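Local coordinates for rRNA N-glycosidase (Bougainvillea spectabilis, PDB 3CTK), which belongs to the plant ribosome-inactivating proteins, a family with a mixed beta-sheet followed by a largely helical region, at residues T16-Q19 with D20-E24; T109-S113 with Y114-V118; F169-I172 with E173-V177; F189-L192 with N193-N197. One frame throughout, in Å; residues are numbered along the deposited sequence.

Interaction 1. Residues T16-Q19 with D20-E24; sequences TFIQ and DLRNE
The guanidinium of Arg-22 has the methyl CG2 of Ile-18 over the centre of one face, 3.6 Å from CZ, while the amide NE2 of Gln-19 comes up at its edge. Both contacts follow the i to i+4 and i to i+3 spacing of one alpha-helix, 14-25, the helical connection of a beta-alpha-beta unit between strands 3-7 and 47-53. The Gln-19 amide is turned 63° from the guanidinium plane, and NE2 stays 3.9 Å from NH1. A water near both nitrogens makes a doubtful link. Gln-19 reaches this place because CG stands anti to its backbone N (chi1 -179°) and the chain then bends at chi2. Arg-22 instead runs extended from CG to NE, and its charge is held by a salt bridge to Glu-173 and by the carbonyl oxygens of Ala-166 and Ala-167. On the inner side of the helix Phe-17 stacks with Phe-6 and Leu-21 packs on Val-48 and Val-163. Underneath runs the regular backbone bonding, with Arg-22 N giving its hydrogen to Ile-18 O at 3.0 Å. On the exposed flank, Thr-16 and Asp-20 point the same way side by side, methyl CG2 lying 3.7 Å from OD2.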
# COMPACT_ATOMS: atom_id res chain seq x y z
N THR A 16 -12.72 3.30 7.98
CA THR A 16 -12.91 4.70 7.63
C THR A 16 -11.61 5.27 7.05
O THR A 16 -11.63 6.05 6.09
CB THR A 16 -13.32 5.54 8.85
OG1 THR A 16 -14.55 5.02 9.38
CG2 THR A 16 -13.52 6.99 8.47
N PHE A 17 -10.49 4.87 7.65
CA PHE A 17 -9.16 5.30 7.22
C PHE A 17 -8.89 4.89 5.77
O PHE A 17 -8.45 5.71 4.95
CB PHE A 17 -8.12 4.65 8.15
CG PHE A 17 -6.71 4.67 7.61
CD1 PHE A 17 -6.03 5.87 7.43
CD2 PHE A 17 -6.07 3.48 7.27
CE1 PHE A 17 -4.73 5.89 6.93
CE2 PHE A 17 -4.77 3.49 6.77
CZ PHE A 17 -4.10 4.69 6.60
N ILE A 18 -9.16 3.63 5.45
CA ILE A 18 -8.94 3.14 4.09
C ILE A 18 -9.84 3.85 3.08
O ILE A 18 -9.41 4.16 1.98
CB ILE A 18 -9.17 1.61 4.01
CG1 ILE A 18 -8.09 0.88 4.79
CG2 ILE A 18 -9.16 1.15 2.55
CD1 ILE A 18 -6.68 1.15 4.31
N GLN A 19 -11.09 4.11 3.46
CA GLN A 19 -11.99 4.79 2.54
C GLN A 19 -11.51 6.22 2.30
O GLN A 19 -11.58 6.72 1.17
CB GLN A 19 -13.43 4.80 3.07
CG GLN A 19 -14.41 5.49 2.13
CD GLN A 19 -14.43 4.86 0.74
OE1 GLN A 19 -14.16 5.52 -0.26
NE2 GLN A 19 -14.76 3.58 0.68
N ASP A 20 -11.01 6.87 3.34
CA ASP A 20 -10.52 8.24 3.18
C ASP A 20 -9.29 8.27 2.27
O ASP A 20 -9.10 9.23 1.52
CB ASP A 20 -10.19 8.88 4.54
CG ASP A 20 -11.44 9.16 5.37
OD1 ASP A 20 -12.53 9.31 4.79
OD2 ASP A 20 -11.32 9.24 6.61
N LEU A 21 -8.47 7.23 2.34
CA LEU A 21 -7.28 7.15 1.49
C LEU A 21 -7.72 6.96 0.04
O LEU A 21 -7.17 7.58 -0.87
CB LEU A 21 -6.37 6.00 1.93
CG LEU A 21 -5.13 5.68 1.07
CD1 LEU A 21 -4.29 6.93 0.83
CD2 LEU A 21 -4.31 4.60 1.76
N ARG A 22 -8.71 6.10 -0.19
CA ARG A 22 -9.20 5.88 -1.55
C ARG A 22 -9.74 7.19 -2.14
O ARG A 22 -9.57 7.46 -3.32
CB ARG A 22 -10.31 4.83 -1.58
CG ARG A 22 -9.83 3.40 -1.38
CD ARG A 22 -11.00 2.41 -1.36
NE ARG A 22 -10.53 1.06 -1.08
CZ ARG A 22 -11.17 0.19 -0.31
NH1 ARG A 22 -12.32 0.52 0.27
NH2 ARG A 22 -10.64 -1.01 -0.08
N ASN A 23 -10.39 7.99 -1.30
CA ASN A 23 -10.94 9.27 -1.75
C ASN A 23 -9.84 10.18 -2.27
O ASN A 23 -10.03 10.93 -3.23
CB ASN A 23 -11.69 9.96 -0.60
CG ASN A 23 -13.01 9.29 -0.26
OD1 ASN A 23 -13.64 9.61 0.75
ND2 ASN A 23 -13.45 8.36 -1.11
N GLU A 24 -8.67 10.12 -1.64
CA GLU A 24 -7.53 10.93 -2.05
C GLU A 24 -6.91 10.41 -3.35
O GLU A 24 -6.35 11.18 -4.13
CB GLU A 24 -6.46 10.95 -0.95
CG GLU A 24 -6.90 11.61 0.34
CD GLU A 24 -7.11 13.10 0.17
OE1 GLU A 24 -7.82 13.69 1.02
OE2 GLU A 24 -6.56 13.69 -0.79
O HOH W 1 -14.52 1.86 -1.17

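Interaction 2. Residues T109-S113 with Y114-V118; sequences TFDGS and YQKLV
Ser-113 and Lys-116 meet where a loop enters helix 114-121: Ser-113 is the N-cap, and its OG accepts a weak capping bond from Lys-116 N at 3.4 Å. The same hydroxyl lies against the start of the lysine side chain, 3.2 Å from CG. The other close neighbour of that methylene is Asp-111, whose OD2 approaches CG to 3.1 Å, so CG of Lys-116 rests against a pair of mutually bonded oxygens, both on one side of it. Its ammonium end leads away from the loop, with no salt bridge to Asp-111. Beside the cap, Leu-117 N closes the first helical turn on Ser-113 O at 3.0 Å. The Leu-117 side chain crosses Phe-110 at about a right angle, its CD2 sitting 3.6 Å from CE1 of the ring.

The next layer fixes the hydroxyl. Asp-111 OD2 forms an Asx turn by accepting Ser-113 N from above the carboxylate plane, and it also receives the proton of Ser-113 OG at 2.7 Å on the syn side, close to that plane. With its proton given to Asp-111 OD2, OG can act as acceptor for Lys-116 N. Both side chains achieve this by placing the first branch between backbone N and carbonyl carbon (chi1 68° for Asp-111, 62° for Ser-113).

Further out, Leu-117 packs on Leu-157 and Ile-160 of helix 149-168. Tyr-114 extends toward that helix as well, its ring in a cation-pi contact with Arg-125 and its OH hydrogen-bonded to OE2 of Glu-165.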
# COMPACT_ATOMS: atom_id res chain seq x y z
N THR A 109 19.44 1.13 0.20
CA THR A 109 20.10 0.42 -0.88
C THR A 109 19.17 -0.47 -1.69
O THR A 109 19.55 -0.99 -2.73
CB THR A 109 21.27 -0.44 -0.35
OG1 THR A 109 20.78 -1.38 0.61
CG2 THR A 109 22.33 0.45 0.31
N PHE A 110 17.94 -0.64 -1.21
CA PHE A 110 16.95 -1.46 -1.90
C PHE A 110 15.73 -0.65 -2.34
O PHE A 110 15.42 0.38 -1.74
CB PHE A 110 16.52 -2.65 -1.02
CG PHE A 110 16.04 -2.26 0.36
CD1 PHE A 110 14.73 -1.84 0.57
CD2 PHE A 110 16.91 -2.32 1.45
CE1 PHE A 110 14.28 -1.50 1.86
CE2 PHE A 110 16.47 -1.98 2.74
CZ PHE A 110 15.16 -1.57 2.94
N ASP A 111 15.06 -1.11 -3.39
CA ASP A 111 13.87 -0.41 -3.88
C ASP A 111 12.61 -1.02 -3.27
O ASP A 111 12.69 -1.94 -2.46
CB ASP A 111 13.81 -0.43 -5.41
CG ASP A 111 13.57 -1.82 -5.99
OD1 ASP A 111 13.95 -2.05 -7.15
OD2 ASP A 111 12.99 -2.67 -5.29
N GLY A 112 11.45 -0.50 -3.66
CA GLY A 112 10.20 -0.97 -3.10
C GLY A 112 9.52 -2.19 -3.70
O GLY A 112 8.39 -2.51 -3.32
N SER A 113 10.17 -2.87 -4.64
CA SER A 113 9.56 -4.06 -5.23
C SER A 113 9.53 -5.14 -4.17
O SER A 113 10.38 -5.18 -3.28
CB SER A 113 10.37 -4.53 -6.44
OG SER A 113 11.69 -4.89 -6.08
N TYR A 114 8.56 -6.05 -4.24
CA TYR A 114 8.50 -7.09 -3.23
C TYR A 114 9.74 -7.98 -3.22
O TYR A 114 10.16 -8.45 -2.17
CB TYR A 114 7.24 -7.95 -3.41
CG TYR A 114 5.98 -7.29 -2.88
CD1 TYR A 114 5.93 -6.78 -1.58
CD2 TYR A 114 4.84 -7.19 -3.68
CE1 TYR A 114 4.77 -6.19 -1.09
CE2 TYR A 114 3.68 -6.60 -3.19
CZ TYR A 114 3.65 -6.11 -1.89
OH TYR A 114 2.50 -5.52 -1.41
N GLN A 115 10.32 -8.21 -4.39
CA GLN A 115 11.50 -9.07 -4.46
C GLN A 115 12.68 -8.49 -3.70
O GLN A 115 13.36 -9.20 -2.95
CB GLN A 115 11.90 -9.33 -5.91
CG GLN A 115 13.03 -10.34 -6.06
CD GLN A 115 12.76 -11.65 -5.34
OE1 GLN A 115 13.06 -11.80 -4.15
NE2 GLN A 115 12.17 -12.61 -6.05
N LYS A 116 12.93 -7.20 -3.87
CA LYS A 116 14.04 -6.55 -3.19
C LYS A 116 13.76 -6.41 -1.70
O LYS A 116 14.67 -6.54 -0.88
CB LYS A 116 14.33 -5.18 -3.81
CG LYS A 116 14.72 -5.24 -5.28
CD LYS A 116 15.96 -6.10 -5.49
CE LYS A 116 16.32 -6.18 -6.97
NZ LYS A 116 17.51 -7.03 -7.21
N LEU A 117 12.50 -6.15 -1.35
CA LEU A 117 12.13 -6.00 0.06
C LEU A 117 12.26 -7.30 0.83
O LEU A 117 12.78 -7.31 1.95
CB LEU A 117 10.70 -5.48 0.19
CG LEU A 117 10.45 -4.00 -0.15
CD1 LEU A 117 8.95 -3.71 -0.10
CD2 LEU A 117 11.20 -3.12 0.83
N VAL A 118 11.79 -8.41 0.26
CA VAL A 118 11.88 -9.69 0.96
C VAL A 118 13.34 -10.12 1.09
O VAL A 118 13.73 -10.74 2.09
CB VAL A 118 11.08 -10.81 0.25
CG1 VAL A 118 9.60 -10.42 0.19
CG2 VAL A 118 11.63 -11.07 -1.13

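Interaction 3. Residues F169-I172 with E173-V177; sequences FKYI and ETEVV
Tyr-171 and Glu-175, one turn apart near the start of helix 170-180, share a water that donates to both Tyr-171 O (2.9 Å) and Glu-175 OE2 (2.7 Å). This alpha-helix begins after the N-cap residue Phe-169, where the chain has just left helix 149-168. The water also lies over one face of the tyrosine ring, toward its rim. Tyr-171 O thus has two donors, the water and the backbone N of Glu-175. Glu-175 bends at chi2 (-61°), which brings its carboxylate above the phenol end of the ring, on the same side as the water and nearly parallel to it (planes 9° apart). OH and OE2 nevertheless stay 3.7 Å from each other, and each has a different partner: the phenol oxygen bonds to Asn-188, while OE2 takes the water. The second carboxylate oxygen, OE1, makes a salt bridge with Arg-179.

The backbone acceptors are taken in regular order. Phe-169 O receives Glu-173 N almost straight, with an N-H...O angle of 163°, and Ile-172 O receives Val-176 N. Lys-170 O accepts Thr-174 N at 2.9 Å. Glu-173, extended beyond CG, carries its OE1 across to a salt bridge with Arg-22 of helix 14-25. On the buried flank Ile-172 packs on Glu-165 and Val-176 on Met-162, both of helix 149-168. Where Tyr-171 and Glu-175 touch through carbon, CE2 of the ring is 3.8 Å from CG of the glutamate.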
# COMPACT_ATOMS: atom_id res chain seq x y z
N PHE A 169 -7.44 -3.08 -3.00
CA PHE A 169 -8.35 -4.23 -2.95
C PHE A 169 -9.25 -4.34 -1.72
O PHE A 169 -8.77 -4.53 -0.60
CB PHE A 169 -7.52 -5.52 -3.03
CG PHE A 169 -6.72 -5.65 -4.29
CD1 PHE A 169 -7.32 -6.10 -5.47
CD2 PHE A 169 -5.36 -5.34 -4.31
CE1 PHE A 169 -6.58 -6.24 -6.64
CE2 PHE A 169 -4.61 -5.47 -5.48
CZ PHE A 169 -5.22 -5.93 -6.65
N LYS A 170 -10.56 -4.26 -1.93
CA LYS A 170 -11.50 -4.41 -0.82
C LYS A 170 -11.32 -5.78 -0.15
O LYS A 170 -11.53 -5.91 1.05
CB LYS A 170 -12.94 -4.28 -1.31
CG LYS A 170 -13.34 -2.85 -1.66
CD LYS A 170 -14.80 -2.79 -2.10
CE LYS A 170 -15.23 -1.36 -2.37
NZ LYS A 170 -16.65 -1.30 -2.83
N TYR A 171 -10.94 -6.79 -0.94
CA TYR A 171 -10.73 -8.13 -0.39
C TYR A 171 -9.66 -8.11 0.69
O TYR A 171 -9.82 -8.70 1.77
CB TYR A 171 -10.31 -9.12 -1.48
CG TYR A 171 -10.09 -10.52 -0.93
CD1 TYR A 171 -11.17 -11.35 -0.65
CD2 TYR A 171 -8.81 -10.97 -0.62
CE1 TYR A 171 -10.98 -12.61 -0.07
CE2 TYR A 171 -8.61 -12.23 -0.04
CZ TYR A 171 -9.70 -13.04 0.23
OH TYR A 171 -9.51 -14.27 0.81
N ILE A 172 -8.55 -7.43 0.40
CA ILE A 172 -7.45 -7.33 1.35
C ILE A 172 -7.87 -6.49 2.55
O ILE A 172 -7.53 -6.80 3.68
CB ILE A 172 -6.18 -6.74 0.66
CG1 ILE A 172 -5.73 -7.69 -0.46
CG2 ILE A 172 -5.06 -6.57 1.68
CD1 ILE A 172 -4.46 -7.25 -1.18
N GLU A 173 -8.61 -5.41 2.30
CA GLU A 173 -9.08 -4.57 3.40
C GLU A 173 -9.91 -5.43 4.35
O GLU A 173 -9.78 -5.33 5.58
CB GLU A 173 -9.95 -3.43 2.87
CG GLU A 173 -10.47 -2.52 3.98
CD GLU A 173 -11.60 -1.61 3.54
OE1 GLU A 173 -11.96 -1.64 2.34
OE2 GLU A 173 -12.12 -0.87 4.39
N THR A 174 -10.75 -6.30 3.79
CA THR A 174 -11.60 -7.15 4.62
C THR A 174 -10.79 -8.17 5.42
O THR A 174 -11.15 -8.49 6.55
CB THR A 174 -12.67 -7.87 3.78
OG1 THR A 174 -13.53 -6.89 3.18
CG2 THR A 174 -13.52 -8.78 4.65
N GLU A 175 -9.70 -8.68 4.84
CA GLU A 175 -8.87 -9.64 5.57
C GLU A 175 -8.28 -8.96 6.80
O GLU A 175 -8.24 -9.54 7.88
CB GLU A 175 -7.73 -10.16 4.68
CG GLU A 175 -8.18 -11.16 3.62
CD GLU A 175 -8.79 -12.41 4.22
OE1 GLU A 175 -8.06 -13.20 4.85
OE2 GLU A 175 -10.02 -12.59 4.07
N VAL A 176 -7.82 -7.72 6.63
CA VAL A 176 -7.24 -6.99 7.75
C VAL A 176 -8.30 -6.71 8.81
O VAL A 176 -8.04 -6.86 10.00
CB VAL A 176 -6.59 -5.66 7.29
CG1 VAL A 176 -6.12 -4.86 8.50
CG2 VAL A 176 -5.41 -5.96 6.38
N VAL A 177 -9.49 -6.32 8.38
CA VAL A 177 -10.58 -6.04 9.31
C VAL A 177 -10.98 -7.28 10.11
O VAL A 177 -11.16 -7.21 11.33
CB VAL A 177 -11.84 -5.51 8.58
CG1 VAL A 177 -13.02 -5.45 9.53
CG2 VAL A 177 -11.56 -4.12 8.01
O HOH W 2 -11.51 -10.80 2.70

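Interaction 4. Residues F189-L192 with N193-N197; sequences FKVL and NLENN
Val-191 and Glu-195 lie side by side on the buried flank of helix 189-196, with the valine methyl CG1 3.5 Å from the carboxylate oxygen OE2. Here packing is close: Glu-195 CG rests 3.2 Å from Val-191 O, the carbonyl that also accepts Glu-195 N. Extended beyond CG, the glutamate runs on beside Val-191, and its buried charge is met by a salt bridge from OE1 to Arg-125. Lys-190 also packs on Leu-194, where the lysine stem, fully extended with chi1 179°, passes the methyl CD1 at 4.0 Å from both CG and CE. Its ammonium goes on to a salt bridge with Asp-240 and cation-pi contacts with Trp-229 and Tyr-171.

The exposed flank is looser. The Phe-189 ring leads away from the following turn, and Leu-192 CD1 comes no nearer than 4.2 Å to Glu-195 OE1. In the last turn, Asn-196 N bonds to Leu-192 O at 3.1 Å, while its side-chain OD1 accepts from Arg-125. Around this helix, Val-191, Leu-194 and Glu-195 face helix 170-180, whereas Phe-189 and Asn-193 lie on strand 214-222.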
# COMPACT_ATOMS: atom_id res chain seq x y z
N PHE A 189 -3.19 -17.15 -0.06
CA PHE A 189 -2.87 -17.22 -1.48
C PHE A 189 -3.55 -16.17 -2.34
O PHE A 189 -2.95 -15.68 -3.29
CB PHE A 189 -3.21 -18.61 -2.02
CG PHE A 189 -2.53 -19.74 -1.28
CD1 PHE A 189 -3.23 -20.48 -0.34
CD2 PHE A 189 -1.20 -20.04 -1.52
CE1 PHE A 189 -2.61 -21.52 0.36
CE2 PHE A 189 -0.56 -21.07 -0.83
CZ PHE A 189 -1.27 -21.81 0.11
N LYS A 190 -4.79 -15.83 -2.01
CA LYS A 190 -5.52 -14.83 -2.79
C LYS A 190 -4.98 -13.43 -2.55
O LYS A 190 -4.82 -12.64 -3.49
CB LYS A 190 -7.02 -14.87 -2.47
CG LYS A 190 -7.83 -13.82 -3.23
CD LYS A 190 -9.33 -14.07 -3.19
CE LYS A 190 -10.08 -12.95 -3.91
NZ LYS A 190 -11.55 -13.22 -4.04
N VAL A 191 -4.70 -13.10 -1.29
CA VAL A 191 -4.16 -11.79 -0.96
C VAL A 191 -2.89 -11.57 -1.78
O VAL A 191 -2.74 -10.55 -2.46
CB VAL A 191 -3.82 -11.69 0.54
CG1 VAL A 191 -3.09 -10.38 0.82
CG2 VAL A 191 -5.10 -11.76 1.37
N LEU A 192 -1.98 -12.54 -1.73
CA LEU A 192 -0.72 -12.45 -2.47
C LEU A 192 -0.93 -12.37 -3.98
O LEU A 192 -0.24 -11.62 -4.66
CB LEU A 192 0.17 -13.65 -2.11
CG LEU A 192 1.10 -13.48 -0.91
CD1 LEU A 192 0.44 -12.66 0.17
CD2 LEU A 192 1.52 -14.85 -0.39
N ASN A 193 -1.89 -13.13 -4.50
CA ASN A 193 -2.15 -13.14 -5.93
C ASN A 193 -2.65 -11.77 -6.41
O ASN A 193 -2.21 -11.27 -7.45
CB ASN A 193 -3.18 -14.22 -6.28
CG ASN A 193 -3.38 -14.36 -7.77
OD1 ASN A 193 -2.46 -14.72 -8.51
ND2 ASN A 193 -4.59 -14.07 -8.23
N LEU A 194 -3.57 -11.18 -5.66
CA LEU A 194 -4.10 -9.86 -6.03
C LEU A 194 -2.99 -8.83 -6.01
O LEU A 194 -2.89 -7.99 -6.91
CB LEU A 194 -5.23 -9.46 -5.07
CG LEU A 194 -6.54 -10.27 -5.19
CD1 LEU A 194 -7.50 -9.89 -4.08
CD2 LEU A 194 -7.17 -10.02 -6.55
N GLU A 195 -2.13 -8.89 -4.99
CA GLU A 195 -1.01 -7.96 -4.88
C GLU A 195 -0.12 -8.04 -6.12
O GLU A 195 0.38 -7.03 -6.61
CB GLU A 195 -0.17 -8.27 -3.63
CG GLU A 195 -0.87 -7.98 -2.31
CD GLU A 195 -0.01 -8.34 -1.10
OE1 GLU A 195 1.13 -8.80 -1.31
OE2 GLU A 195 -0.49 -8.16 0.04
N ASN A 196 0.08 -9.26 -6.63
CA ASN A 196 0.93 -9.46 -7.80
C ASN A 196 0.27 -9.10 -9.13
O ASN A 196 0.95 -9.04 -10.15
CB ASN A 196 1.40 -10.91 -7.89
CG ASN A 196 2.19 -11.37 -6.68
OD1 ASN A 196 2.89 -10.58 -6.05
ND2 ASN A 196 2.10 -12.66 -6.37
N ASN A 197 -1.04 -8.86 -9.12
CA ASN A 197 -1.75 -8.58 -10.37
C ASN A 197 -2.60 -7.32 -10.46
O ASN A 197 -3.48 -7.23 -11.32
CB ASN A 197 -2.63 -9.77 -10.75
CG ASN A 197 -1.83 -11.00 -11.10
OD1 ASN A 197 -1.59 -11.87 -10.25
ND2 ASN A 197 -1.40 -11.09 -12.35

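Interactions 1, 3 and 4 form a chain of touching helices. Interaction 1 meets interaction 3, centres 13 Å apart, through the salt bridge between Arg-22 NH2 and Glu-173 OE1 at 2.8 Å. Interaction 3 meets interaction 4, centres 12 Å apart, through several packing contacts, among them Ile-172 CD1 against Glu-195 CG at 3.8 Å. Interaction 2 lies across the centre of the chain from interactions 1 and 3 and touches only interaction 4, Tyr-114 OH standing 3.6 Å from Glu-195 OE1. Arg-125 joins these two, serving the ring of Tyr-114 and the carboxylate of Glu-195. Helix 149-168 packs against interactions 1, 2 and 3.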